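Local atomic coordinates of CRISPR-associated endonuclease Cas12b (Alicyclobacillus acidoterrestris, PDB entry 5U31), a protein that uses a guide RNA to recognise complementary DNA next to a protospacer adjacent motif and cuts that DNA as an endonuclease with a divalent metal cofactor in bacterial antiviral defence. Residues 1012-1017 / 1028-1033; 998-1003 / 1089-1094; 44-49 / 68-73; 58-63 / 376-381. The protein carries 3 engineered substitutions. All coordinates share one frame; numbering follows the deposited sequence.

Contact 1 (1012-1017 / 1028-1033); sequences VLIPRL and NKVFYT
Leu1013 N donates to Phe1031 O over 2.7 Å in a nearly straight bond, N-H...O 171°, with the donor in the carbonyl plane. The return bond, from Phe1031 N to Leu1013 O, measures 3.1 Å and also lies in the plane of its carbonyl. Together they make a single antiparallel bridge of the hydrogen-bonded type, and the side chains fall into two groups about it. In the first, Leu1013 CB stands 4.0 Å from Phe1031 CB. The CG of Phe1031 is anti to its own carbonyl carbon (chi1 -55°), which lays the ring along the partner strand as far as Pro1015; there Pro1015 CB meets the ring edge in its plane, 3.9 Å from CE2. In the second group Val1012 and Val1030 cross at about a right angle, with Val1012 CG2 at 3.7 Å from Val1030 CG1, while Ile1014 CG1 approaches Val1030 CG2 to 3.7 Å. Lys1029 leads its amine away from segment 1012-1017 to a salt bridge with Glu1041. Strands 1011-1015 and 1031-1032 are the two outer strands of a six-stranded antiparallel sheet in the Nuc-II domain, so this bridge joins the sheet's two edges, consistent with a small closed barrel. Two backbone bonds carry the polar part of that closure; the remainder is apolar, with Leu1013 and Phe1031 both packed on Leu1078 of strand 1076-1079.

Contact 2 (998-1003 / 1089-1094); sequences IRLRCD and GNWTRQ. With nucleotides of chain E.
Trp1091 reaches Leu1000 of strand 999-1006, and the backbone of Ile998 just before that strand, with the far side of its six-membered ring. Its CB leaves strand 1091-1093 across the line to the other segment rather than straight at it, and CG, anti to the carbonyl carbon (chi1 -74°), starts the indole on the way over. The contact is made by the outer carbons. CZ3 comes to 3.7 Å from the carbonyl oxygen of Ile998 and 3.9 Å from Leu1000 CB, and the backbone N of Arg999 sits at the ring edge, near the plane. CH2 lies 4.0 Å from Leu1000 CD2, a methyl that rests over one face of the indole but is displaced toward its rim. Beyond the two segments, Trp1091 meets Phe1031 edge-to-face and touches Leu1078 of the strand that lies between 999-1006 and 1091-1093 in the sheet. The indole therefore bridges strands that are not neighbours, whose nearest CA atoms, those of Arg999 and Trp1091, are 8.6 Å apart. At the end of the segment Arg1093 is the N-cap of helix 1094-1113, and Gln1094, its CG anti to the backbone N (chi1 172°), extends toward DNA: NE2 is 3.5 Å from N3 of DG2 of chain E, and CG is 3.7 Å from N2 of that guanine. No hydrogen bond links the two segments; the indole packs on Leu1000 and against the Ile998 carbonyl across intervening strand 1076-1079, whereas the polar amide of Gln1094 lies beside the DNA base.

Contact 3 (44-49 / 68-73); sequences LRQENL and ECKAEL
Gln46 and Lys70 cross at about a right angle, the CB of the glutamine resting on the stem of the lysine, 3.6 Å from Lys70 CG. The lysine chain is extended beyond CG, and its CE passes 3.7 Å from the carbonyl oxygen of Gln46. Gln46 is the first residue to leave the helical conformation after helix 17-45 and has a positive phi of 37°; with CG between the backbone N and the carbonyl carbon (chi1 45°) and a bend at chi2, its amide folds back toward the helix end. There NE2 donates to Leu44 O over 2.7 Å, the oxygen close to the amide plane although the donor stands above the plane of the Leu44 carbonyl. The same NE2 lies 3.5 Å from Leu73 CD1, the two side chains meeting at a slant, so a methyl flanks an amide already tied to the helix terminus. Leu73 also turns CD2 toward Leu44 CD2, and these leucines meet crosswise at 4.1 Å. On the other flank Cys69 points its CB at the Gln46 backbone, and its SG packs 3.5 Å from Leu49 CD2. The contact thus fits the C-terminal end of helix 17-45 and the link to strand 49-52 against helix 66-83 in the REC1 domain. Helix 93-107 closes over it, with Ala100 touching Leu44 and Leu73 and Leu97 touching Gln46; Arg101 of that helix pairs with Glu47. From helix 216-257, Trp232 packs on Leu49.

Contact 4 (58-63 / 376-381); sequences GEQECD and KMFATF. With nucleotides of chain B.
One hydrogen bond joins Gln60 to Phe378: NE2 donates to the backbone O over 2.9 Å, at an N-H...O angle of 145°. The oxygen lies near the amide plane of the glutamine, whose extended chain carries the amide across to the loop. Van der Waals contacts flank the bond. Lys376 CB is 3.5 Å from Gln60 NE2, the two side chains running at a slant, and Thr380 CG2 lies beside Gln60 OE1. The third kind of contact is with RNA phosphates. Lys376 N donates to OP1 of G100 of chain B (2.8 Å) and Thr380 N to OP1 of C99 of chain B (3.0 Å), both almost straight; Thr380 OG1 adds a weak bond to OP1 of C98 of chain B. Lys376 NZ stands 3.6 Å from OP2 of C99 of chain B, close enough for its charge probably to offset part of the phosphate's. Segment 376-381 thus follows three successive nucleotides on one side and takes Gln60 on another. It lies in the loop after helix 358-374, held to helix 216-257 through Trp232 and Asn236, while Phe378 stacks on Tyr50 of strand 49-52, the antiparallel partner of strand 60-64.

How the contacts relate
The four contacts form two pairs. Contacts 1 and 2, with centres 10 Å apart, share the Nuc-II sheet: strands 1011-1015 and 999-1006 are neighbours in it, with a probable hydrogen bond from Ile1014 N to Asp1003 O at 2.7 Å, and Phe1031 of contact 1 packs on Leu1000 of contact 2. Contacts 3 and 4, centres 16 Å apart in REC1, touch where Leu49 CD1 lies 3.6 Å from Phe381 CG. The pairs are far apart, about 49 Å between the centres of contacts 2 and 4. Each pair has one member at nucleic acid: contact 2 at DNA, contact 4 at RNA phosphates. In contact 2 the Ile998 side chain is also about 12 Å from that of Ser900, a phosphate-binding residue.

Contact 1 (1012-1017 / 1028-1033)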
# COMPACT_ATOMS: atom_id res chain seq x y z
N VAL A 1012 13.74 23.60 34.84
CA VAL A 1012 12.90 22.42 34.88
C VAL A 1012 12.53 22.05 33.45
O VAL A 1012 12.76 22.80 32.50
CB VAL A 1012 11.63 22.64 35.73
CG1 VAL A 1012 11.97 22.68 37.20
CG2 VAL A 1012 10.94 23.92 35.31
N LEU A 1013 11.94 20.86 33.30
CA LEU A 1013 11.47 20.38 32.01
C LEU A 1013 9.98 20.67 31.88
O LEU A 1013 9.19 20.25 32.73
CB LEU A 1013 11.74 18.89 31.85
CG LEU A 1013 13.16 18.51 31.42
CD1 LEU A 1013 13.18 17.06 30.99
CD2 LEU A 1013 13.62 19.40 30.30
N ILE A 1014 9.61 21.40 30.83
CA ILE A 1014 8.22 21.75 30.58
C ILE A 1014 7.68 20.79 29.52
O ILE A 1014 8.11 20.87 28.36
CB ILE A 1014 8.08 23.21 30.12
CG1 ILE A 1014 8.62 24.15 31.20
CG2 ILE A 1014 6.62 23.52 29.81
CD1 ILE A 1014 8.60 25.60 30.81
N PRO A 1015 6.76 19.89 29.87
CA PRO A 1015 6.30 18.90 28.90
C PRO A 1015 5.49 19.53 27.78
O PRO A 1015 4.67 20.42 28.01
CB PRO A 1015 5.44 17.96 29.74
CG PRO A 1015 4.95 18.82 30.86
CD PRO A 1015 6.08 19.76 31.17
N ARG A 1016 5.74 19.06 26.56
CA ARG A 1016 4.96 19.50 25.41
C ARG A 1016 3.55 18.96 25.49
O ARG A 1016 3.34 17.76 25.70
CB ARG A 1016 5.64 19.05 24.11
CG ARG A 1016 7.01 19.67 23.89
CD ARG A 1016 7.56 19.36 22.51
NE ARG A 1016 8.88 19.95 22.29
CZ ARG A 1016 9.61 19.75 21.20
NH1 ARG A 1016 9.15 18.99 20.23
NH2 ARG A 1016 10.81 20.32 21.09
N LEU A 1017 2.57 19.84 25.32
CA LEU A 1017 1.15 19.47 25.41
C LEU A 1017 0.69 19.02 24.03
O LEU A 1017 0.42 19.84 23.14
CB LEU A 1017 0.33 20.64 25.92
CG LEU A 1017 0.13 20.76 27.44
CD1 LEU A 1017 1.39 20.40 28.21
CD2 LEU A 1017 -0.35 22.15 27.81
N ASN A 1028 -0.42 21.47 34.16
CA ASN A 1028 -0.09 22.19 35.39
C ASN A 1028 1.15 21.64 36.09
O ASN A 1028 1.39 21.99 37.25
CB ASN A 1028 -1.28 22.15 36.35
CG ASN A 1028 -1.84 20.75 36.55
OD1 ASN A 1028 -1.81 19.92 35.64
ND2 ASN A 1028 -2.33 20.48 37.75
N LYS A 1029 1.94 20.79 35.43
CA LYS A 1029 3.02 20.07 36.08
C LYS A 1029 4.33 20.29 35.33
O LYS A 1029 4.35 20.57 34.13
CB LYS A 1029 2.71 18.58 36.18
CG LYS A 1029 1.31 18.28 36.70
CD LYS A 1029 1.34 17.35 37.90
CE LYS A 1029 1.85 15.97 37.51
NZ LYS A 1029 1.86 15.05 38.67
N VAL A 1030 5.43 20.13 36.06
CA VAL A 1030 6.77 20.39 35.53
C VAL A 1030 7.74 19.46 36.25
O VAL A 1030 7.48 19.01 37.37
CB VAL A 1030 7.13 21.89 35.70
CG1 VAL A 1030 8.13 22.10 36.84
CG2 VAL A 1030 7.63 22.47 34.39
N PHE A 1031 8.86 19.14 35.60
CA PHE A 1031 9.79 18.11 36.06
C PHE A 1031 11.14 18.71 36.43
O PHE A 1031 11.72 19.46 35.65
CB PHE A 1031 9.99 17.03 34.99
CG PHE A 1031 8.72 16.40 34.52
CD1 PHE A 1031 8.18 15.32 35.19
CD2 PHE A 1031 8.08 16.87 33.39
CE1 PHE A 1031 7.02 14.73 34.75
CE2 PHE A 1031 6.92 16.28 32.94
CZ PHE A 1031 6.39 15.21 33.63
N TYR A 1032 11.65 18.33 37.61
CA TYR A 1032 12.93 18.82 38.10
C TYR A 1032 13.89 17.66 38.32
O TYR A 1032 13.51 16.48 38.30
CB TYR A 1032 12.76 19.61 39.41
CG TYR A 1032 12.39 18.77 40.61
CD1 TYR A 1032 11.07 18.52 40.93
CD2 TYR A 1032 13.37 18.23 41.43
CE1 TYR A 1032 10.72 17.76 42.03
CE2 TYR A 1032 13.04 17.46 42.53
CZ TYR A 1032 11.71 17.23 42.83
OH TYR A 1032 11.37 16.46 43.92
N THR A 1033 15.16 18.00 38.53
CA THR A 1033 16.23 17.01 38.65
C THR A 1033 17.26 17.48 39.66
O THR A 1033 17.37 18.66 39.98
CB THR A 1033 16.94 16.76 37.32
OG1 THR A 1033 16.22 17.39 36.26
CG2 THR A 1033 17.03 15.28 37.04

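Contact 2 (998-1003 / 1089-1094)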
# COMPACT_ATOMS: atom_id res chain seq x y z
N ILE A 998 3.79 7.01 29.56
CA ILE A 998 5.01 6.22 29.43
C ILE A 998 6.14 7.07 28.86
O ILE A 998 7.30 6.89 29.22
CB ILE A 998 4.73 4.96 28.57
CG1 ILE A 998 4.79 3.71 29.43
CG2 ILE A 998 5.69 4.84 27.39
CD1 ILE A 998 4.63 2.44 28.64
N ARG A 999 5.80 8.02 27.99
CA ARG A 999 6.80 8.83 27.30
C ARG A 999 6.33 10.28 27.22
O ARG A 999 5.14 10.54 27.01
CB ARG A 999 7.09 8.28 25.90
CG ARG A 999 7.54 9.31 24.89
CD ARG A 999 8.14 8.69 23.64
NE ARG A 999 8.50 9.72 22.68
CZ ARG A 999 9.29 9.53 21.63
NH1 ARG A 999 9.83 8.33 21.41
NH2 ARG A 999 9.56 10.53 20.80
N LEU A 1000 7.27 11.22 27.37
CA LEU A 1000 6.93 12.64 27.41
C LEU A 1000 8.06 13.45 26.79
O LEU A 1000 9.23 13.25 27.13
CB LEU A 1000 6.69 13.09 28.86
CG LEU A 1000 5.44 13.90 29.16
CD1 LEU A 1000 4.23 13.30 28.49
CD2 LEU A 1000 5.22 13.97 30.66
N ARG A 1001 7.71 14.36 25.88
CA ARG A 1001 8.66 15.29 25.29
C ARG A 1001 8.62 16.60 26.05
O ARG A 1001 7.55 17.15 26.30
CB ARG A 1001 8.36 15.54 23.81
CG ARG A 1001 9.31 14.84 22.88
CD ARG A 1001 9.90 15.77 21.85
NE ARG A 1001 11.21 15.31 21.44
CZ ARG A 1001 11.43 14.30 20.60
NH1 ARG A 1001 10.40 13.64 20.06
NH2 ARG A 1001 12.67 13.95 20.29
N CYS A 1002 9.80 17.12 26.40
CA CYS A 1002 9.88 18.28 27.26
C CYS A 1002 10.94 19.25 26.74
O CYS A 1002 11.85 18.87 26.00
CB CYS A 1002 10.20 17.87 28.70
SG CYS A 1002 9.00 16.72 29.39
N ASP A 1003 10.78 20.51 27.13
CA ASP A 1003 11.73 21.56 26.83
C ASP A 1003 12.10 22.27 28.12
O ASP A 1003 11.26 22.43 29.02
CB ASP A 1003 11.16 22.58 25.82
CG ASP A 1003 10.61 21.93 24.56
OD1 ASP A 1003 9.41 21.58 24.53
OD2 ASP A 1003 11.38 21.78 23.59
N GLY A 1089 10.34 3.13 38.41
CA GLY A 1089 9.30 3.76 37.63
C GLY A 1089 9.32 5.27 37.63
O GLY A 1089 8.31 5.89 37.29
N ASN A 1090 10.43 5.89 38.03
CA ASN A 1090 10.56 7.33 37.94
C ASN A 1090 10.81 7.76 36.50
O ASN A 1090 11.28 6.98 35.67
CB ASN A 1090 11.70 7.83 38.83
CG ASN A 1090 11.37 7.78 40.31
OD1 ASN A 1090 10.48 8.48 40.79
ND2 ASN A 1090 12.10 6.95 41.05
N TRP A 1091 10.49 9.02 36.21
CA TRP A 1091 10.75 9.57 34.89
C TRP A 1091 12.25 9.64 34.65
O TRP A 1091 12.98 10.27 35.42
CB TRP A 1091 10.13 10.96 34.75
CG TRP A 1091 8.65 10.92 34.61
CD1 TRP A 1091 7.73 11.17 35.58
CD2 TRP A 1091 7.92 10.60 33.43
NE1 TRP A 1091 6.47 11.04 35.08
CE2 TRP A 1091 6.55 10.69 33.76
CE3 TRP A 1091 8.28 10.25 32.13
CZ2 TRP A 1091 5.55 10.44 32.83
CZ3 TRP A 1091 7.29 10.00 31.21
CH2 TRP A 1091 5.94 10.10 31.56
N THR A 1092 12.71 9.00 33.58
CA THR A 1092 14.13 8.89 33.27
C THR A 1092 14.36 9.38 31.85
O THR A 1092 13.51 9.22 30.98
CB THR A 1092 14.62 7.44 33.43
OG1 THR A 1092 14.26 6.94 34.72
CG2 THR A 1092 16.13 7.35 33.28
N ARG A 1093 15.52 10.00 31.63
CA ARG A 1093 15.90 10.39 30.29
C ARG A 1093 15.97 9.16 29.39
O ARG A 1093 16.40 8.09 29.82
CB ARG A 1093 17.25 11.10 30.30
CG ARG A 1093 17.24 12.47 29.65
CD ARG A 1093 18.42 12.65 28.73
NE ARG A 1093 19.66 12.17 29.32
CZ ARG A 1093 20.44 12.90 30.11
NH1 ARG A 1093 21.56 12.38 30.61
NH2 ARG A 1093 20.10 14.15 30.40
N GLN A 1094 15.55 9.33 28.14
CA GLN A 1094 15.38 8.19 27.25
C GLN A 1094 16.68 7.40 27.09
O GLN A 1094 16.66 6.16 27.10
CB GLN A 1094 14.89 8.66 25.89
CG GLN A 1094 14.85 7.59 24.82
CD GLN A 1094 14.28 8.11 23.52
OE1 GLN A 1094 14.11 9.31 23.35
NE2 GLN A 1094 13.98 7.20 22.60
P DG E 2 17.44 3.67 17.76
OP1 DG E 2 17.80 4.29 16.47
OP2 DG E 2 17.45 4.51 18.98
O5' DG E 2 16.00 2.99 17.59
C5' DG E 2 15.51 2.05 18.56
C4' DG E 2 14.11 2.41 19.03
O4' DG E 2 13.95 2.03 20.41
C3' DG E 2 13.81 3.89 19.05
O3' DG E 2 12.42 4.09 19.08
C2' DG E 2 14.47 4.34 20.35
C1' DG E 2 14.37 3.10 21.24
N9 DG E 2 15.63 2.71 21.88
C8 DG E 2 16.05 1.42 22.13
N7 DG E 2 17.21 1.35 22.71
C5 DG E 2 17.60 2.68 22.86
C6 DG E 2 18.78 3.22 23.44
O6 DG E 2 19.75 2.61 23.93
N1 DG E 2 18.78 4.61 23.40
C2 DG E 2 17.77 5.38 22.88
N2 DG E 2 17.95 6.71 22.93
N3 DG E 2 16.66 4.89 22.34
C4 DG E 2 16.64 3.53 22.37

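Contact 3 (44-49 / 68-73)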
# COMPACT_ATOMS: atom_id res chain seq x y z
N LEU A 44 -16.26 22.44 -24.03
CA LEU A 44 -17.10 23.32 -23.22
C LEU A 44 -16.31 23.92 -22.07
O LEU A 44 -16.55 25.07 -21.68
CB LEU A 44 -18.32 22.57 -22.69
CG LEU A 44 -19.21 21.91 -23.73
CD1 LEU A 44 -20.30 21.10 -23.06
CD2 LEU A 44 -19.80 22.95 -24.68
N ARG A 45 -15.36 23.16 -21.52
CA ARG A 45 -14.55 23.62 -20.39
C ARG A 45 -13.69 24.82 -20.76
O ARG A 45 -13.46 25.69 -19.92
CB ARG A 45 -13.70 22.45 -19.90
CG ARG A 45 -12.76 22.76 -18.76
CD ARG A 45 -12.04 21.50 -18.33
NE ARG A 45 -11.02 21.80 -17.33
CZ ARG A 45 -9.74 22.01 -17.62
NH1 ARG A 45 -9.33 21.95 -18.88
NH2 ARG A 45 -8.88 22.27 -16.65
N GLN A 46 -13.24 24.87 -22.02
CA GLN A 46 -12.37 25.93 -22.57
C GLN A 46 -11.32 26.41 -21.58
O GLN A 46 -11.16 27.61 -21.32
CB GLN A 46 -13.19 27.09 -23.13
CG GLN A 46 -14.33 27.58 -22.27
CD GLN A 46 -15.47 28.11 -23.10
OE1 GLN A 46 -15.45 29.25 -23.56
NE2 GLN A 46 -16.49 27.28 -23.31
N GLU A 47 -10.59 25.45 -21.02
CA GLU A 47 -9.37 25.71 -20.27
C GLU A 47 -8.28 24.82 -20.84
O GLU A 47 -8.53 23.96 -21.68
CB GLU A 47 -9.56 25.46 -18.77
CG GLU A 47 -10.46 26.47 -18.09
CD GLU A 47 -10.77 26.10 -16.65
OE1 GLU A 47 -11.65 25.24 -16.42
OE2 GLU A 47 -10.13 26.66 -15.74
N ASN A 48 -7.05 25.04 -20.37
CA ASN A 48 -5.92 24.25 -20.85
C ASN A 48 -6.08 22.78 -20.49
O ASN A 48 -6.54 22.44 -19.40
CB ASN A 48 -4.61 24.78 -20.27
CG ASN A 48 -4.21 26.12 -20.83
OD1 ASN A 48 -4.72 26.55 -21.86
ND2 ASN A 48 -3.29 26.79 -20.16
N LEU A 49 -5.69 21.92 -21.43
CA LEU A 49 -5.57 20.49 -21.22
C LEU A 49 -4.09 20.12 -21.21
O LEU A 49 -3.34 20.56 -22.09
CB LEU A 49 -6.29 19.70 -22.32
CG LEU A 49 -7.82 19.56 -22.33
CD1 LEU A 49 -8.34 19.28 -20.94
CD2 LEU A 49 -8.50 20.79 -22.90
N GLU A 68 -7.04 27.37 -28.13
CA GLU A 68 -7.29 26.23 -29.01
C GLU A 68 -8.66 25.62 -28.74
O GLU A 68 -9.36 25.21 -29.68
CB GLU A 68 -6.19 25.18 -28.84
CG GLU A 68 -4.90 25.46 -29.61
CD GLU A 68 -3.81 24.44 -29.33
OE1 GLU A 68 -3.35 24.37 -28.17
OE2 GLU A 68 -3.43 23.70 -30.26
N CYS A 69 -9.05 25.53 -27.47
CA CYS A 69 -10.36 24.99 -27.13
C CYS A 69 -11.48 25.90 -27.61
O CYS A 69 -12.40 25.46 -28.31
CB CYS A 69 -10.48 24.78 -25.62
SG CYS A 69 -9.69 23.31 -24.98
N LYS A 70 -11.43 27.17 -27.21
CA LYS A 70 -12.48 28.11 -27.60
C LYS A 70 -12.61 28.19 -29.12
O LYS A 70 -13.72 28.17 -29.65
CB LYS A 70 -12.18 29.48 -27.01
CG LYS A 70 -11.89 29.43 -25.53
CD LYS A 70 -11.86 30.79 -24.90
CE LYS A 70 -11.61 30.67 -23.41
NZ LYS A 70 -11.73 31.97 -22.72
N ALA A 71 -11.48 28.24 -29.83
CA ALA A 71 -11.52 28.32 -31.28
C ALA A 71 -12.16 27.08 -31.88
O ALA A 71 -12.93 27.17 -32.85
CB ALA A 71 -10.11 28.51 -31.84
N GLU A 72 -11.86 25.91 -31.33
CA GLU A 72 -12.48 24.68 -31.81
C GLU A 72 -13.92 24.56 -31.35
O GLU A 72 -14.77 24.05 -32.08
CB GLU A 72 -11.67 23.47 -31.35
CG GLU A 72 -12.20 22.14 -31.82
CD GLU A 72 -11.34 20.99 -31.33
OE1 GLU A 72 -10.22 21.26 -30.86
OE2 GLU A 72 -11.80 19.83 -31.39
N LEU A 73 -14.20 25.01 -30.13
CA LEU A 73 -15.57 25.01 -29.64
C LEU A 73 -16.47 25.83 -30.56
O LEU A 73 -17.51 25.35 -31.02
CB LEU A 73 -15.62 25.56 -28.21
CG LEU A 73 -16.75 25.19 -27.26
CD1 LEU A 73 -17.28 26.44 -26.59
CD2 LEU A 73 -17.88 24.41 -27.94

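Contact 4 (58-63 / 376-381)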
# COMPACT_ATOMS: atom_id res chain seq x y z
N GLY A 58 7.99 12.94 -16.33
CA GLY A 58 8.10 13.79 -15.17
C GLY A 58 7.18 14.99 -15.26
O GLY A 58 6.10 15.00 -14.68
N GLU A 59 7.61 16.01 -16.01
CA GLU A 59 6.78 17.19 -16.21
C GLU A 59 5.64 16.87 -17.18
O GLU A 59 5.47 15.73 -17.63
CB GLU A 59 7.63 18.35 -16.71
CG GLU A 59 8.60 18.91 -15.67
CD GLU A 59 9.50 19.99 -16.22
OE1 GLU A 59 9.70 20.09 -17.43
OE2 GLU A 59 10.05 20.82 -15.34
N GLN A 60 4.86 17.89 -17.50
CA GLN A 60 3.72 17.74 -18.38
C GLN A 60 3.68 18.92 -19.34
O GLN A 60 4.17 20.01 -19.03
CB GLN A 60 2.41 17.64 -17.58
CG GLN A 60 2.35 18.58 -16.38
CD GLN A 60 1.21 18.27 -15.43
OE1 GLN A 60 0.60 17.20 -15.50
NE2 GLN A 60 0.91 19.21 -14.54
N GLU A 61 3.10 18.69 -20.52
CA GLU A 61 3.01 19.67 -21.59
C GLU A 61 1.57 20.14 -21.74
O GLU A 61 0.66 19.65 -21.08
CB GLU A 61 3.54 19.08 -22.89
CG GLU A 61 4.92 18.47 -22.77
CD GLU A 61 5.34 17.74 -24.03
OE1 GLU A 61 4.47 17.48 -24.88
OE2 GLU A 61 6.54 17.43 -24.16
N CYS A 62 1.36 21.09 -22.64
CA CYS A 62 0.02 21.58 -22.95
C CYS A 62 -0.41 20.96 -24.27
O CYS A 62 -0.01 21.41 -25.35
CB CYS A 62 -0.00 23.11 -23.01
SG CYS A 62 -1.67 23.79 -23.04
N ASP A 63 -1.23 19.91 -24.18
CA ASP A 63 -1.75 19.26 -25.38
C ASP A 63 -2.64 20.20 -26.17
O ASP A 63 -2.58 20.24 -27.41
CB ASP A 63 -2.52 18.00 -24.98
CG ASP A 63 -3.17 17.31 -26.16
OD1 ASP A 63 -2.45 16.90 -27.09
OD2 ASP A 63 -4.42 17.18 -26.16
N LYS A 376 3.15 18.70 -9.69
CA LYS A 376 2.32 19.11 -10.80
C LYS A 376 1.34 20.19 -10.34
O LYS A 376 1.05 20.34 -9.15
CB LYS A 376 1.57 17.91 -11.38
CG LYS A 376 2.49 16.73 -11.65
CD LYS A 376 1.82 15.59 -12.39
CE LYS A 376 2.80 14.42 -12.51
NZ LYS A 376 2.30 13.34 -13.40
N MSE A 377 0.84 20.95 -11.30
CA MSE A 377 -0.12 22.00 -11.01
C MSE A 377 -1.47 21.65 -11.62
O MSE A 377 -2.47 22.31 -11.34
CB MSE A 377 0.36 23.35 -11.54
CG MSE A 377 1.63 23.86 -10.88
SE MSE A 377 2.27 25.47 -11.76
CE MSE A 377 3.74 24.72 -12.80
N PHE A 378 -1.48 20.62 -12.46
CA PHE A 378 -2.70 20.20 -13.13
C PHE A 378 -2.66 18.69 -13.34
O PHE A 378 -1.60 18.11 -13.54
CB PHE A 378 -2.88 20.90 -14.47
CG PHE A 378 -2.72 22.40 -14.41
CD1 PHE A 378 -3.77 23.21 -14.04
CD2 PHE A 378 -1.50 22.99 -14.74
CE1 PHE A 378 -3.62 24.58 -13.99
CE2 PHE A 378 -1.35 24.36 -14.69
CZ PHE A 378 -2.41 25.16 -14.32
N ALA A 379 -3.84 18.08 -13.30
CA ALA A 379 -3.96 16.64 -13.51
C ALA A 379 -4.04 16.34 -15.00
O ALA A 379 -4.90 16.89 -15.70
CB ALA A 379 -5.20 16.11 -12.80
N THR A 380 -3.14 15.48 -15.49
CA THR A 380 -3.12 15.15 -16.91
C THR A 380 -4.49 14.66 -17.37
O THR A 380 -5.24 14.04 -16.62
CB THR A 380 -2.06 14.09 -17.21
OG1 THR A 380 -2.40 12.87 -16.55
CG2 THR A 380 -0.70 14.55 -16.71
N PHE A 381 -4.81 14.97 -18.63
CA PHE A 381 -6.10 14.67 -19.23
C PHE A 381 -5.87 13.66 -20.34
O PHE A 381 -5.08 13.91 -21.25
CB PHE A 381 -6.75 15.94 -19.77
CG PHE A 381 -8.02 15.70 -20.54
CD1 PHE A 381 -9.22 15.49 -19.89
CD2 PHE A 381 -8.01 15.69 -21.93
CE1 PHE A 381 -10.38 15.27 -20.59
CE2 PHE A 381 -9.17 15.47 -22.64
CZ PHE A 381 -10.36 15.26 -21.97
P C B 99 -1.56 13.10 -12.79
OP1 C B 99 -1.22 14.31 -13.58
OP2 C B 99 -0.95 11.80 -13.15
O5' C B 99 -1.20 13.38 -11.27
C5' C B 99 -1.86 14.42 -10.56
C4' C B 99 -1.77 14.21 -9.07
O4' C B 99 -2.53 13.04 -8.68
C3' C B 99 -0.38 13.96 -8.52
O3' C B 99 0.35 15.16 -8.35
C2' C B 99 -0.67 13.22 -7.22
O2' C B 99 -1.03 14.15 -6.21
C1' C B 99 -1.91 12.41 -7.59
N1 C B 99 -1.60 11.01 -7.97
C2 C B 99 -1.48 10.03 -6.98
O2 C B 99 -1.62 10.36 -5.79
N3 C B 99 -1.22 8.75 -7.33
C4 C B 99 -1.09 8.43 -8.62
N4 C B 99 -0.83 7.16 -8.94
C5 C B 99 -1.21 9.40 -9.65
C6 C B 99 -1.47 10.66 -9.28
P C B 98 -4.23 9.14 -16.29
OP1 C B 98 -3.60 10.00 -17.32
OP2 C B 98 -3.66 7.78 -16.07
O5' C B 98 -4.24 9.93 -14.91
C5' C B 98 -4.84 11.21 -14.83
C4' C B 98 -5.06 11.63 -13.40
O4' C B 98 -5.85 10.63 -12.70
C3' C B 98 -3.81 11.76 -12.55
O3' C B 98 -3.16 13.00 -12.78
C2' C B 98 -4.36 11.61 -11.14
O2' C B 98 -4.96 12.82 -10.70
C1' C B 98 -5.46 10.57 -11.35
N1 C B 98 -5.00 9.20 -11.06
C2 C B 98 -4.82 8.82 -9.72
O2 C B 98 -5.04 9.64 -8.82
N3 C B 98 -4.39 7.57 -9.44
C4 C B 98 -4.16 6.71 -10.43
N4 C B 98 -3.75 5.50 -10.09
C5 C B 98 -4.34 7.06 -11.80
C6 C B 98 -4.76 8.31 -12.07
P G B 100 1.93 15.13 -8.06
OP1 G B 100 2.42 16.54 -8.01
OP2 G B 100 2.55 14.16 -9.00
O5' G B 100 2.03 14.56 -6.58
C5' G B 100 3.05 13.66 -6.20
C4' G B 100 2.64 12.85 -5.00
O4' G B 100 1.62 11.89 -5.39
C3' G B 100 3.72 12.01 -4.36
O3' G B 100 4.51 12.77 -3.46
C2' G B 100 2.92 10.92 -3.66
O2' G B 100 2.36 11.41 -2.46
C1' G B 100 1.78 10.70 -4.66
N9 G B 100 2.03 9.61 -5.61
C8 G B 100 2.14 9.73 -6.98
N7 G B 100 2.34 8.60 -7.59
C5 G B 100 2.36 7.66 -6.57
C6 G B 100 2.54 6.25 -6.62
O6 G B 100 2.73 5.53 -7.62
N1 G B 100 2.49 5.68 -5.35
C2 G B 100 2.28 6.38 -4.18
N2 G B 100 2.26 5.65 -3.06
N3 G B 100 2.11 7.69 -4.12
C4 G B 100 2.16 8.26 -5.34